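Local coordinates for membrane-anchored mycosin mycp1 (Mycobacterium thermoresistibile, PDB 4HVL), which is a subtilisin-like serine protease that probably cleaves substrates of the ESX-1 type VII secretion system at the mycobacterial cell envelope, at residues Thr105-Ala110 against Thr287-Gly292. Numbering follows the deposited sequence.
Sequences TASVIA and TALGYG
S107, on the helix 102-110, turns its hydroxyl to the main chain of strand 288-289: the amide N of L289 donates to S107 OG over 2.9 Å, and with an N-H...O angle of 172° the bond is almost straight. A chi1 of 77° folds the serine OG back over the helix backbone, where it also bonds to the carbonyl O of L104, almost one turn earlier. Beside the hydroxyl, the methylene of S107 lies against the base of the leucine, with S107 CB 3.6 Å from L289 CB. L289 CG is 3.9 Å from the same S107 CB, and the leucine side chain also touches R78 and F119 in neighbouring loops. On the other flank of the hydrogen bond the methyl CB of A288 comes within 3.4 Å of S107 OG. That methyl also faces V108, whose CG2 branch approaches A288 CB to 4.2 Å in a loose apolar contact; V108 further touches A316 and Y317 of the helix 311-328.

The strand 288-289 is an edge of a small antiparallel sheet, where A288 pairs with V296. In this subtilisin (S8) fold the helix that carries the predicted catalytic H101 just before its start packs beside the central parallel sheet, I109 touching V66 and V68 of strand 65-70, while its S107 side meets the antiparallel edge. Chemically, one buried hydroxyl serves two backbone groups: it accepts from the strand amide and bonds back to the helix carbonyl, so its rotation is probably fixed and a polar N-H is satisfied in a buried place.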
loop_
_atom_site.group_PDB
_atom_site.type_symbol
_atom_site.label_atom_id
_atom_site.label_comp_id
_atom_site.label_asym_id
_atom_site.label_seq_id
_atom_site.Cartn_x
_atom_site.Cartn_y
_atom_site.Cartn_z
ATOM N N THR A 105 -8.173 4.645 -0.114
ATOM C CA THR A 105 -6.855 4.505 0.526
ATOM C C THR A 105 -6.399 5.799 1.213
ATOM O O THR A 105 -6.079 5.806 2.409
ATOM C CB THR A 105 -5.805 4.108 -0.515
ATOM O OG1 THR A 105 -6.273 2.954 -1.200
ATOM C CG2 THR A 105 -4.464 3.796 0.135
ATOM N N ALA A 106 -6.406 6.888 0.447
ATOM C CA ALA A 106 -6.003 8.191 0.972
ATOM C C ALA A 106 -6.851 8.593 2.177
ATOM O O ALA A 106 -6.308 9.154 3.153
ATOM C CB ALA A 106 -6.059 9.265 -0.118
ATOM N N SER A 107 -8.152 8.268 2.137
ATOM C CA SER A 107 -9.054 8.613 3.248
ATOM C C SER A 107 -8.705 7.869 4.532
ATOM O O SER A 107 -8.831 8.430 5.628
ATOM C CB SER A 107 -10.526 8.398 2.898
ATOM O OG SER A 107 -10.898 7.028 2.945
ATOM N N VAL A 108 -8.264 6.624 4.400
ATOM C CA VAL A 108 -7.868 5.816 5.561
ATOM C C VAL A 108 -6.589 6.384 6.214
ATOM O O VAL A 108 -6.496 6.486 7.443
ATOM C CB VAL A 108 -7.724 4.309 5.180
ATOM C CG1 VAL A 108 -7.017 3.524 6.265
ATOM C CG2 VAL A 108 -9.085 3.684 4.922
ATOM N N ILE A 109 -5.627 6.794 5.380
ATOM C CA ILE A 109 -4.363 7.375 5.833
ATOM C C ILE A 109 -4.617 8.738 6.534
ATOM O O ILE A 109 -4.201 8.947 7.665
ATOM C CB ILE A 109 -3.403 7.598 4.636
ATOM C CG1 ILE A 109 -3.026 6.258 3.966
ATOM C CG2 ILE A 109 -2.152 8.357 5.077
ATOM C CD1 ILE A 109 -2.270 6.400 2.658
ATOM N N ALA A 110 -5.327 9.639 5.856
ATOM C CA ALA A 110 -5.370 11.045 6.262
ATOM C C ALA A 110 -6.735 11.717 6.153
ATOM O O ALA A 110 -6.823 12.938 6.181
ATOM C CB ALA A 110 -4.329 11.819 5.473
ATOM N N THR A 287 -14.460 0.741 6.247
ATOM C CA THR A 287 -15.187 1.982 6.000
ATOM C C THR A 287 -14.167 3.023 5.611
ATOM O O THR A 287 -13.090 3.111 6.214
ATOM C CB THR A 287 -15.931 2.408 7.258
ATOM O OG1 THR A 287 -16.899 1.399 7.561
ATOM C CG2 THR A 287 -16.625 3.755 7.089
ATOM N N ALA A 288 -14.493 3.797 4.587
ATOM C CA ALA A 288 -13.594 4.816 4.093
ATOM C C ALA A 288 -14.448 5.984 3.599
ATOM O O ALA A 288 -15.671 6.019 3.864
ATOM C CB ALA A 288 -12.724 4.213 2.986
ATOM N N LEU A 289 -13.824 6.953 2.938
ATOM C CA LEU A 289 -14.534 8.060 2.300
ATOM C C LEU A 289 -14.427 8.011 0.785
ATOM O O LEU A 289 -13.425 7.557 0.222
ATOM C CB LEU A 289 -13.990 9.410 2.784
ATOM C CG LEU A 289 -13.936 9.656 4.306
ATOM C CD1 LEU A 289 -13.378 11.056 4.583
ATOM C CD2 LEU A 289 -15.307 9.466 4.927
ATOM N N GLY A 290 -15.472 8.497 0.130
ATOM C CA GLY A 290 -15.546 8.528 -1.324
ATOM C C GLY A 290 -15.142 9.868 -1.917
ATOM O O GLY A 290 -14.467 10.693 -1.267
ATOM N N TYR A 291 -15.599 10.088 -3.149
ATOM C CA TYR A 291 -15.179 11.215 -3.961
ATOM C C TYR A 291 -15.674 12.565 -3.440
ATOM O O TYR A 291 -15.178 13.600 -3.867
ATOM C CB TYR A 291 -15.656 11.047 -5.414
ATOM C CG TYR A 291 -15.229 9.761 -6.120
ATOM C CD1 TYR A 291 -14.080 9.055 -5.728
ATOM C CD2 TYR A 291 -15.954 9.272 -7.211
ATOM C CE1 TYR A 291 -13.689 7.881 -6.374
ATOM C CE2 TYR A 291 -15.562 8.110 -7.861
ATOM C CZ TYR A 291 -14.435 7.407 -7.431
ATOM O OH TYR A 291 -14.029 6.267 -8.095
ATOM N N GLY A 292 -16.666 12.556 -2.556
ATOM C CA GLY A 292 -17.162 13.797 -1.958
ATOM C C GLY A 292 -16.771 13.904 -0.488
ATOM O O GLY A 292 -17.176 14.826 0.182
#